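Local coordinates for protein DNA polymerase III subunit beta (Pseudomonas aeruginosa, PDB 4TSZ) that acts as a ring-shaped sliding clamp that tethers DNA polymerases and other proteins to DNA and makes them processive, at residues E[81-86]-E[100-105]; E[216-219]-E[224-227]; E[283-288]-E[324-329]. One frame throughout, in Å; residues are numbered along the deposited sequence.

Interaction 1 of 3, residues E[81-86]-E[100-105]; sequences KSLPND and VKAGRS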
ATOM      1  N   LYS E  81      16.633  13.099  -2.079  1.00 42.80           N
ATOM      2  CA  LYS E  81      15.538  13.082  -1.102  1.00 42.83           C
ATOM      3  C   LYS E  81      16.046  13.004   0.362  1.00 46.47           C
ATOM      4  O   LYS E  81      15.489  13.664   1.245  1.00 46.74           O
ATOM      5  CB  LYS E  81      14.595  11.899  -1.376  1.00 45.10           C
ATOM      6  CG  LYS E  81      13.143  12.296  -1.615  1.00 63.72           C
ATOM      7  CD  LYS E  81      12.259  11.104  -1.997  1.00 74.43           C
ATOM      8  CE  LYS E  81      12.403  10.666  -3.444  1.00 80.49           C
ATOM      9  NZ  LYS E  81      11.307   9.751  -3.859  1.00 84.82           N
ATOM     10  N   SER E  82      17.103  12.215   0.603  1.00 41.18           N
ATOM     11  CA  SER E  82      17.695  12.004   1.927  1.00 41.88           C
ATOM     12  C   SER E  82      18.539  13.179   2.446  1.00 46.03           C
ATOM     13  O   SER E  82      18.829  13.241   3.643  1.00 45.46           O
ATOM     14  CB  SER E  82      18.518  10.720   1.934  1.00 44.55           C
ATOM     15  OG  SER E  82      19.656  10.869   1.104  1.00 50.35           O
ATOM     16  N   LEU E  83      18.951  14.095   1.555  1.00 43.71           N
ATOM     17  CA  LEU E  83      19.760  15.251   1.938  1.00 44.79           C
ATOM     18  C   LEU E  83      18.958  16.270   2.758  1.00 49.57           C
ATOM     19  O   LEU E  83      17.734  16.315   2.611  1.00 48.44           O
ATOM     20  CB  LEU E  83      20.386  15.907   0.698  1.00 45.16           C
ATOM     21  CG  LEU E  83      21.608  15.187   0.123  1.00 50.00           C
ATOM     22  CD1 LEU E  83      21.979  15.749  -1.218  1.00 50.19           C
ATOM     23  CD2 LEU E  83      22.792  15.237   1.079  1.00 52.32           C
ATOM     24  N   PRO E  84      19.599  17.065   3.657  1.00 48.97           N
ATOM     25  CA  PRO E  84      18.820  18.032   4.460  1.00 50.58           C
ATOM     26  C   PRO E  84      18.105  19.059   3.591  1.00 57.70           C
ATOM     27  O   PRO E  84      18.639  19.465   2.555  1.00 57.12           O
ATOM     28  CB  PRO E  84      19.873  18.704   5.351  1.00 53.45           C
ATOM     29  CG  PRO E  84      21.057  17.817   5.309  1.00 57.26           C
ATOM     30  CD  PRO E  84      21.041  17.148   3.973  1.00 51.05           C
ATOM     31  N   ASN E  85      16.893  19.465   4.005  1.00 57.31           N
ATOM     32  CA  ASN E  85      16.068  20.448   3.293  1.00 58.15           C
ATOM     33  C   ASN E  85      16.847  21.709   2.967  1.00 63.28           C
ATOM     34  O   ASN E  85      17.575  22.219   3.815  1.00 65.45           O
ATOM     35  CB  ASN E  85      14.798  20.791   4.096  1.00 63.30           C
ATOM     36  CG  ASN E  85      13.757  19.690   4.183  1.00 91.61           C
ATOM     37  OD1 ASN E  85      13.701  18.768   3.362  1.00 85.00           O
ATOM     38  ND2 ASN E  85      12.886  19.776   5.176  1.00 86.35           N
ATOM     39  N   ASP E  86      16.750  22.152   1.705  1.00 58.45           N
ATOM     40  CA  ASP E  86      17.354  23.374   1.167  1.00 58.35           C
ATOM     41  C   ASP E  86      18.890  23.428   1.035  1.00 60.59           C
ATOM     42  O   ASP E  86      19.443  24.499   0.780  1.00 61.87           O
ATOM     43  CB  ASP E  86      16.724  24.622   1.807  1.00 62.15           C
ATOM     44  CG  ASP E  86      15.209  24.656   1.673  1.00 75.02           C
ATOM     45  OD1 ASP E  86      14.720  24.884   0.544  1.00 76.94           O
ATOM     46  OD2 ASP E  86      14.513  24.434   2.698  1.00 79.01           O
ATOM     47  N   VAL E 100      29.124  13.744  -5.758  1.00 43.51           N
ATOM     48  CA  VAL E 100      28.048  14.522  -5.144  1.00 44.24           C
ATOM     49  C   VAL E 100      28.514  14.990  -3.765  1.00 49.41           C
ATOM     50  O   VAL E 100      28.920  14.160  -2.945  1.00 49.50           O
ATOM     51  CB  VAL E 100      26.724  13.703  -5.073  1.00 47.05           C
ATOM     52  CG1 VAL E 100      25.588  14.538  -4.505  1.00 46.70           C
ATOM     53  CG2 VAL E 100      26.338  13.135  -6.439  1.00 46.11           C
ATOM     54  N   LYS E 101      28.483  16.311  -3.527  1.00 45.98           N
ATOM     55  CA  LYS E 101      28.868  16.929  -2.254  1.00 47.27           C
ATOM     56  C   LYS E 101      27.744  17.843  -1.776  1.00 52.85           C
ATOM     57  O   LYS E 101      27.257  18.679  -2.541  1.00 51.99           O
ATOM     58  CB  LYS E 101      30.167  17.752  -2.386  1.00 50.71           C
ATOM     59  CG  LYS E 101      31.434  16.933  -2.511  1.00 67.44           C
ATOM     60  CD  LYS E 101      32.642  17.842  -2.672  1.00 79.40           C
ATOM     61  N   ALA E 102      27.331  17.682  -0.515  1.00 51.23           N
ATOM     62  CA  ALA E 102      26.283  18.500   0.093  1.00 52.15           C
ATOM     63  C   ALA E 102      26.498  18.505   1.599  1.00 58.62           C
ATOM     64  O   ALA E 102      26.347  17.473   2.261  1.00 57.93           O
ATOM     65  CB  ALA E 102      24.903  17.963  -0.260  1.00 51.54           C
ATOM     66  N   GLY E 103      26.911  19.660   2.109  1.00 57.16           N
ATOM     67  CA  GLY E 103      27.232  19.833   3.516  1.00 58.25           C
ATOM     68  C   GLY E 103      28.383  18.927   3.899  1.00 61.80           C
ATOM     69  O   GLY E 103      29.429  18.933   3.239  1.00 60.70           O
ATOM     70  N   ARG E 104      28.156  18.077   4.910  1.00 58.61           N
ATOM     71  CA  ARG E 104      29.157  17.123   5.394  1.00 58.74           C
ATOM     72  C   ARG E 104      29.016  15.739   4.732  1.00 60.32           C
ATOM     73  O   ARG E 104      29.720  14.798   5.118  1.00 61.25           O
ATOM     74  CB  ARG E 104      29.125  17.041   6.935  1.00 62.33           C
ATOM     75  CG  ARG E 104      29.520  18.349   7.614  1.00 76.45           C
ATOM     76  CD  ARG E 104      30.775  18.194   8.448  1.00 86.81           C
ATOM     77  NE  ARG E 104      30.447  17.897   9.840  1.00 89.68           N
ATOM     78  CZ  ARG E 104      31.333  17.537  10.763  1.00 97.83           C
ATOM     79  NH1 ARG E 104      32.617  17.411  10.447  1.00 86.37           N
ATOM     80  NH2 ARG E 104      30.941  17.286  12.002  1.00 78.52           N
ATOM     81  N   SER E 105      28.134  15.629   3.711  1.00 53.25           N
ATOM     82  CA  SER E 105      27.882  14.387   2.970  1.00 49.90           C
ATOM     83  C   SER E 105      28.602  14.356   1.617  1.00 50.78           C
ATOM     84  O   SER E 105      28.611  15.347   0.886  1.00 49.02           O
ATOM     85  CB  SER E 105      26.385  14.172   2.764  1.00 50.15           C
ATOM     86  OG  SER E 105      25.661  14.371   3.961  1.00 52.65           O
TER

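Interaction 2 of 3, residues E[216-219]-E[224-227]; sequences VGIV and HIRA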
ATOM      1  N   VAL E 216      -0.961  22.700 -21.479  1.00 57.67           N
ATOM      2  CA  VAL E 216      -0.076  21.700 -22.077  1.00 55.01           C
ATOM      3  C   VAL E 216      -0.076  21.838 -23.609  1.00 57.31           C
ATOM      4  O   VAL E 216      -1.134  21.957 -24.226  1.00 56.70           O
ATOM      5  CB  VAL E 216      -0.334  20.246 -21.563  1.00 56.99           C
ATOM      6  CG1 VAL E 216      -1.754  19.761 -21.871  1.00 56.87           C
ATOM      7  CG2 VAL E 216       0.717  19.259 -22.082  1.00 55.46           C
ATOM      8  N   GLY E 217       1.118  21.872 -24.185  1.00 53.29           N
ATOM      9  CA  GLY E 217       1.301  21.910 -25.624  1.00 53.83           C
ATOM     10  C   GLY E 217       1.345  20.485 -26.136  1.00 56.11           C
ATOM     11  O   GLY E 217       2.126  19.676 -25.630  1.00 54.07           O
ATOM     12  N   ILE E 218       0.487  20.158 -27.115  1.00 53.01           N
ATOM     13  CA  ILE E 218       0.416  18.814 -27.693  1.00 51.76           C
ATOM     14  C   ILE E 218       0.892  18.807 -29.135  1.00 56.73           C
ATOM     15  O   ILE E 218       0.520  19.689 -29.912  1.00 57.48           O
ATOM     16  CB  ILE E 218      -1.014  18.190 -27.569  1.00 54.46           C
ATOM     17  CG1 ILE E 218      -1.494  18.088 -26.094  1.00 53.70           C
ATOM     18  CG2 ILE E 218      -1.148  16.840 -28.316  1.00 53.84           C
ATOM     19  CD1 ILE E 218      -0.684  17.185 -25.156  1.00 56.02           C
ATOM     20  N   VAL E 219       1.695  17.789 -29.493  1.00 51.57           N
ATOM     21  CA  VAL E 219       2.146  17.567 -30.860  1.00 51.61           C
ATOM     22  C   VAL E 219       1.753  16.137 -31.213  1.00 55.62           C
ATOM     23  O   VAL E 219       2.119  15.190 -30.509  1.00 52.72           O
ATOM     24  CB  VAL E 219       3.668  17.835 -31.117  1.00 55.18           C
ATOM     25  CG1 VAL E 219       4.058  17.496 -32.561  1.00 55.31           C
ATOM     26  CG2 VAL E 219       4.051  19.278 -30.782  1.00 55.80           C
ATOM     27  N   HIS E 224       4.476   9.329 -32.980  1.00 58.32           N
ATOM     28  CA  HIS E 224       4.708   9.804 -31.619  1.00 57.58           C
ATOM     29  C   HIS E 224       3.666  10.835 -31.178  1.00 58.87           C
ATOM     30  O   HIS E 224       2.978  11.453 -32.003  1.00 59.97           O
ATOM     31  CB  HIS E 224       6.112  10.442 -31.481  1.00 59.49           C
ATOM     32  CG  HIS E 224       7.299   9.522 -31.662  1.00 63.61           C
ATOM     33  ND1 HIS E 224       7.799   9.226 -32.920  1.00 66.95           N
ATOM     34  CD2 HIS E 224       8.050   8.874 -30.736  1.00 64.77           C
ATOM     35  CE1 HIS E 224       8.814   8.396 -32.723  1.00 65.76           C
ATOM     36  NE2 HIS E 224       9.001   8.152 -31.430  1.00 64.81           N
ATOM     37  N   ILE E 225       3.579  11.031 -29.856  1.00 51.34           N
ATOM     38  CA  ILE E 225       2.797  12.080 -29.206  1.00 49.90           C
ATOM     39  C   ILE E 225       3.758  12.817 -28.273  1.00 52.35           C
ATOM     40  O   ILE E 225       4.550  12.176 -27.577  1.00 51.81           O
ATOM     41  CB  ILE E 225       1.478  11.625 -28.494  1.00 51.69           C
ATOM     42  CG1 ILE E 225       0.731  12.859 -27.888  1.00 52.11           C
ATOM     43  CG2 ILE E 225       1.731  10.513 -27.437  1.00 49.48           C
ATOM     44  CD1 ILE E 225      -0.692  12.651 -27.399  1.00 57.22           C
ATOM     45  N   ARG E 226       3.698  14.155 -28.270  1.00 48.61           N
ATOM     46  CA  ARG E 226       4.521  14.972 -27.388  1.00 47.87           C
ATOM     47  C   ARG E 226       3.635  15.913 -26.569  1.00 52.95           C
ATOM     48  O   ARG E 226       2.727  16.537 -27.113  1.00 53.38           O
ATOM     49  CB  ARG E 226       5.593  15.756 -28.170  1.00 49.57           C
ATOM     50  CG  ARG E 226       6.711  16.290 -27.274  1.00 57.97           C
ATOM     51  CD  ARG E 226       7.701  17.157 -28.021  1.00 67.01           C
ATOM     52  NE  ARG E 226       7.151  18.483 -28.308  1.00 81.50           N
ATOM     53  CZ  ARG E 226       7.722  19.377 -29.109  1.00 92.31           C
ATOM     54  NH1 ARG E 226       8.860  19.092 -29.732  1.00 71.79           N
ATOM     55  NH2 ARG E 226       7.146  20.555 -29.313  1.00 81.65           N
ATOM     56  N   ALA E 227       3.899  15.989 -25.260  1.00 49.55           N
ATOM     57  CA  ALA E 227       3.199  16.858 -24.319  1.00 49.88           C
ATOM     58  C   ALA E 227       4.242  17.685 -23.576  1.00 56.60           C
ATOM     59  O   ALA E 227       5.142  17.118 -22.958  1.00 55.40           O
ATOM     60  CB  ALA E 227       2.369  16.035 -23.347  1.00 48.64           C
TER

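Interaction 3 of 3, residues E[283-288]-E[324-329]; sequences IRLQLS and SYLLDV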
ATOM      1  N   ILE E 283     -24.115 -10.598 -12.541  1.00 40.07           N
ATOM      2  CA  ILE E 283     -25.289 -10.182 -11.779  1.00 40.30           C
ATOM      3  C   ILE E 283     -26.475 -10.175 -12.722  1.00 45.15           C
ATOM      4  O   ILE E 283     -26.303 -10.033 -13.940  1.00 44.89           O
ATOM      5  CB  ILE E 283     -25.125  -8.843 -11.008  1.00 42.52           C
ATOM      6  CG1 ILE E 283     -24.857  -7.646 -11.954  1.00 42.75           C
ATOM      7  CG2 ILE E 283     -24.098  -8.970  -9.872  1.00 42.10           C
ATOM      8  CD1 ILE E 283     -25.176  -6.306 -11.392  1.00 53.66           C
ATOM      9  N   ARG E 284     -27.666 -10.361 -12.171  1.00 43.72           N
ATOM     10  CA  ARG E 284     -28.897 -10.329 -12.939  1.00 45.32           C
ATOM     11  C   ARG E 284     -29.686  -9.084 -12.554  1.00 49.35           C
ATOM     12  O   ARG E 284     -29.867  -8.790 -11.369  1.00 48.77           O
ATOM     13  CB  ARG E 284     -29.724 -11.602 -12.723  1.00 47.84           C
ATOM     14  CG  ARG E 284     -30.979 -11.677 -13.604  1.00 60.36           C
ATOM     15  CD  ARG E 284     -31.889 -12.805 -13.183  1.00 70.71           C
ATOM     16  NE  ARG E 284     -32.471 -12.567 -11.859  1.00 74.70           N
ATOM     17  CZ  ARG E 284     -33.236 -13.438 -11.207  1.00 88.05           C
ATOM     18  NH1 ARG E 284     -33.521 -14.620 -11.746  1.00 70.43           N
ATOM     19  NH2 ARG E 284     -33.719 -13.136 -10.009  1.00 76.91           N
ATOM     20  N   LEU E 285     -30.126  -8.347 -13.573  1.00 46.68           N
ATOM     21  CA  LEU E 285     -30.923  -7.139 -13.437  1.00 46.56           C
ATOM     22  C   LEU E 285     -32.348  -7.438 -13.902  1.00 51.42           C
ATOM     23  O   LEU E 285     -32.540  -8.060 -14.948  1.00 51.01           O
ATOM     24  CB  LEU E 285     -30.297  -6.029 -14.307  1.00 46.24           C
ATOM     25  CG  LEU E 285     -29.469  -4.913 -13.649  1.00 49.74           C
ATOM     26  CD1 LEU E 285     -28.585  -5.411 -12.527  1.00 48.74           C
ATOM     27  CD2 LEU E 285     -28.658  -4.158 -14.681  1.00 51.06           C
ATOM     28  N   GLN E 286     -33.340  -7.031 -13.105  1.00 48.80           N
ATOM     29  CA  GLN E 286     -34.744  -7.155 -13.466  1.00 49.75           C
ATOM     30  C   GLN E 286     -35.353  -5.782 -13.353  1.00 53.12           C
ATOM     31  O   GLN E 286     -35.555  -5.267 -12.250  1.00 50.94           O
ATOM     32  CB  GLN E 286     -35.488  -8.198 -12.627  1.00 52.05           C
ATOM     33  CG  GLN E 286     -35.132  -9.632 -13.007  1.00 65.14           C
ATOM     34  CD  GLN E 286     -35.744 -10.669 -12.092  1.00 83.79           C
ATOM     35  OE1 GLN E 286     -35.958 -11.817 -12.489  1.00 80.31           O
ATOM     36  NE2 GLN E 286     -36.010 -10.315 -10.835  1.00 71.91           N
ATOM     37  N   LEU E 287     -35.542  -5.149 -14.514  1.00 51.92           N
ATOM     38  CA  LEU E 287     -36.101  -3.812 -14.637  1.00 52.78           C
ATOM     39  C   LEU E 287     -37.601  -3.876 -14.870  1.00 60.45           C
ATOM     40  O   LEU E 287     -38.072  -4.686 -15.664  1.00 62.28           O
ATOM     41  CB  LEU E 287     -35.395  -3.066 -15.789  1.00 52.21           C
ATOM     42  CG  LEU E 287     -35.825  -1.626 -16.077  1.00 56.74           C
ATOM     43  CD1 LEU E 287     -35.392  -0.663 -14.960  1.00 55.99           C
ATOM     44  CD2 LEU E 287     -35.311  -1.175 -17.433  1.00 57.29           C
ATOM     45  N   SER E 288     -38.342  -3.027 -14.150  1.00 57.52           N
ATOM     46  CA  SER E 288     -39.796  -2.854 -14.229  1.00 58.65           C
ATOM     47  C   SER E 288     -40.105  -1.417 -13.791  1.00 62.81           C
ATOM     48  O   SER E 288     -39.184  -0.712 -13.362  1.00 61.51           O
ATOM     49  CB  SER E 288     -40.521  -3.878 -13.356  1.00 61.28           C
ATOM     50  OG  SER E 288     -40.237  -3.713 -11.978  1.00 68.12           O
ATOM     51  N   SER E 324     -18.425  -5.685 -12.075  1.00 34.45           N
ATOM     52  CA  SER E 324     -17.198  -4.890 -12.064  1.00 32.96           C
ATOM     53  C   SER E 324     -17.234  -3.864 -13.197  1.00 35.33           C
ATOM     54  O   SER E 324     -16.847  -2.725 -12.967  1.00 33.81           O
ATOM     55  CB  SER E 324     -15.962  -5.787 -12.162  1.00 35.09           C
ATOM     56  OG  SER E 324     -15.883  -6.650 -11.041  1.00 40.52           O
ATOM     57  N   TYR E 325     -17.762  -4.240 -14.389  1.00 33.16           N
ATOM     58  CA  TYR E 325     -17.887  -3.322 -15.536  1.00 32.44           C
ATOM     59  C   TYR E 325     -18.856  -2.181 -15.227  1.00 36.81           C
ATOM     60  O   TYR E 325     -18.591  -1.041 -15.605  1.00 36.03           O
ATOM     61  CB  TYR E 325     -18.324  -4.053 -16.826  1.00 33.16           C
ATOM     62  CG  TYR E 325     -17.338  -5.052 -17.401  1.00 33.20           C
ATOM     63  CD1 TYR E 325     -16.009  -5.082 -16.975  1.00 34.14           C
ATOM     64  CD2 TYR E 325     -17.719  -5.935 -18.408  1.00 33.81           C
ATOM     65  CE1 TYR E 325     -15.097  -5.989 -17.515  1.00 34.37           C
ATOM     66  CE2 TYR E 325     -16.820  -6.847 -18.951  1.00 34.53           C
ATOM     67  CZ  TYR E 325     -15.507  -6.863 -18.512  1.00 39.86           C
ATOM     68  OH  TYR E 325     -14.633  -7.775 -19.047  1.00 39.41           O
ATOM     69  N   LEU E 326     -19.958  -2.480 -14.505  1.00 35.32           N
ATOM     70  CA  LEU E 326     -20.939  -1.466 -14.110  1.00 35.92           C
ATOM     71  C   LEU E 326     -20.369  -0.537 -13.033  1.00 36.57           C
ATOM     72  O   LEU E 326     -20.544   0.679 -13.129  1.00 34.82           O
ATOM     73  CB  LEU E 326     -22.271  -2.098 -13.656  1.00 36.81           C
ATOM     74  CG  LEU E 326     -23.021  -2.986 -14.673  1.00 41.70           C
ATOM     75  CD1 LEU E 326     -24.306  -3.490 -14.077  1.00 42.49           C
ATOM     76  CD2 LEU E 326     -23.331  -2.235 -15.980  1.00 42.63           C
ATOM     77  N   LEU E 327     -19.633  -1.115 -12.048  1.00 31.47           N
ATOM     78  CA  LEU E 327     -18.981  -0.355 -10.978  1.00 30.68           C
ATOM     79  C   LEU E 327     -17.901   0.581 -11.540  1.00 33.95           C
ATOM     80  O   LEU E 327     -17.792   1.733 -11.106  1.00 32.32           O
ATOM     81  CB  LEU E 327     -18.435  -1.277  -9.867  1.00 29.49           C
ATOM     82  CG  LEU E 327     -19.503  -1.882  -8.956  1.00 34.30           C
ATOM     83  CD1 LEU E 327     -18.993  -3.131  -8.263  1.00 32.75           C
ATOM     84  CD2 LEU E 327     -20.029  -0.847  -7.939  1.00 35.99           C
ATOM     85  N   ASP E 328     -17.168   0.113 -12.558  1.00 31.01           N
ATOM     86  CA  ASP E 328     -16.155   0.916 -13.242  1.00 31.90           C
ATOM     87  C   ASP E 328     -16.769   2.178 -13.848  1.00 37.36           C
ATOM     88  O   ASP E 328     -16.210   3.264 -13.692  1.00 37.78           O
ATOM     89  CB  ASP E 328     -15.468   0.114 -14.353  1.00 32.93           C
ATOM     90  CG  ASP E 328     -14.502  -0.937 -13.889  1.00 35.07           C
ATOM     91  OD1 ASP E 328     -14.113  -0.907 -12.701  1.00 37.80           O
ATOM     92  OD2 ASP E 328     -14.157  -1.809 -14.700  1.00 32.26           O
ATOM     93  N   VAL E 329     -17.935   2.035 -14.511  1.00 33.79           N
ATOM     94  CA  VAL E 329     -18.661   3.141 -15.126  1.00 32.16           C
ATOM     95  C   VAL E 329     -19.147   4.127 -14.056  1.00 36.79           C
ATOM     96  O   VAL E 329     -18.932   5.334 -14.190  1.00 35.67           O
ATOM     97  CB  VAL E 329     -19.825   2.650 -16.032  1.00 34.60           C
ATOM     98  CG1 VAL E 329     -20.703   3.823 -16.480  1.00 34.30           C
ATOM     99  CG2 VAL E 329     -19.300   1.884 -17.241  1.00 33.60           C
TER

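Interaction 1 of 3, residues E[81-86]-E[100-105]
Leu83 lays its forked end against the methyl of Ala102, and that one branched tip makes almost all of the contact. CD2 lies 3.7 Å from Ala102 CB, and CD1 meets the same Ala102 CB at 3.8 Å, so both branches straddle the small side chain. CD2 also reaches over to Ser105, where its distance to Ser105 CB is 4.1 Å. Leu83 CG stands anti to its own carbonyl carbon (chi1 -78°), which turns the fork toward Ala102 and Ser105. Leu83 is the first residue to leave the conformation of helix 73-82, so the side chain projects from the point where the helix gives way to the loop through Pro84. Facing it is a tight two-residue hairpin end: Ala102 to Ser105 form a type II' turn, with Gly103 at positive phi, closed by Ala102 N to Ser105 O at 3.0 Å and Ser105 N to Ala102 O at 2.9 Å. Those two bonds hold Ala102 and Ser105 abreast, and both touch the same leucine. Around them, Phe107 and Ile89 extend the apolar patch beside Leu83. The site also adjoins the dimer interface: Arg104 forms a salt bridge with Glu307 of the second subunit, Arg271 of that subunit bonds Ser82 O, and Ser105 pairs with a strand there, continuing the sheet into the next chain. Between helix end and hairpin there is no hydrogen bond; the join is dispersive, made of buried methyl and methylene surfaces, and its geometry probably follows from the turn and the helix terminus that carry the side chains.

Interaction 2 of 3, residues E[216-219]-E[224-227]
Val219 and Arg226 face each other as an antiparallel hydrogen-bonded pair in which each residue gives its N-H to the other's carbonyl. Val219 N to Arg226 O and Arg226 N to Val219 O both measure 2.9 Å, with N-H...O angles of 159° and 163°. Both acceptors take a second, weaker approach from a CA-H group: Ile218 CA comes to 3.3 Å from Arg226 O, and Ile225 CA to 3.4 Å from Val219 O. Gly217 O receives a similar CA-H contact from Ala227. Ile218 and Ala227 form the adjoining non-hydrogen-bonded pair, so their backbone bonds turn outward, to Phe129 and Phe234 respectively. The side chains of Val219 and Arg226 run side by side, pointing the same way. The Arg226 chain is extended until it bends at chi3 (75°), which brings its guanidinium obliquely past the valine, with NH2 3.7 Å from Val219 CG2. Its NH1 is satisfied by a salt bridge to Glu122, which probably restrains the rotation of the head group. On the face bearing Ile218 and Ala227 the contact is apolar: Ile218 CD1 lies 3.7 Å from Ala227 CB, and Val216 CG2 reaches the same Ala227 CB at 3.8 Å. The pairing is that of a beta hairpin, strands 215-221 and 224-228, within the central domain. Strand 125-132 flanks it beyond 215-221 and strand 232-237 beyond 224-228, in a sheet that runs on into strands of the N-terminal domain; helix 133-141 packs through Leu136 onto Val216 and Ile218.

Interaction 3 of 3, residues E[283-288]-E[324-329]
Ile283, Leu285 and Leu326 bring no flat group to the place where they touch; the planar groups of the two segments lie to the side of it. Arg284 and Gln286 are borne on the other face of strand 282-288, turned from the helix, while the ring of Tyr325 leaves the helix in another direction and packs on a polar side chain of the bound peptide. At the contact itself, methyl meets methyl: Ile283 CD1 lies 4.0 Å from Leu326 CD1, the two side chains crossing obliquely. Leu285, two residues along the strand and on the same face, adds a looser touch, its CD2 4.4 Å from Leu326 CD1. One methyl of the leucine is therefore shared by two strand residues. The extended end of Leu326 (chi2 -179°) drives CD1 well out from the helix, and Ile283 reaches back with CG1 set between its backbone N and carbonyl carbon (chi1 62°). This is helix-on-sheet packing inside the C-terminal domain of the clamp fold, where short helix 323-330 follows directly from strand 317-322, the edge neighbour of 282-288. Phe321 on that strand joins Leu285 and Leu326, and Phe269 of helix 262-273 lies against Ile283 and Leu285, adding to the hydrophobic cluster. Elsewhere on helix 323-330, Asp328 forms a salt bridge with Arg177 of the central domain, tying the helix to the neighbouring domain. Along the helix, Asp328 N bonds Ser324 O at 2.9 Å.

The three contacts follow one another along the chain, one in each of the clamp's three domains. The centre of interaction 2 lies about 35 Å from that of interaction 1 and about 37 Å from that of interaction 3, while the centres of interactions 1 and 3 are about 55 Å apart, on opposite sides of the chain's centre; none touches another. Interaction 3 adjoins the bound peptide through Tyr325, whereas interaction 1 borders the second subunit. The dimer brings the end domains together: helix 262-273, which supplies Phe269 to interaction 3, also carries Arg271, and in the second subunit Arg271 bonds Ser82 beside interaction 1. Interaction 2 belongs to the sheet joining the N-terminal and central domains.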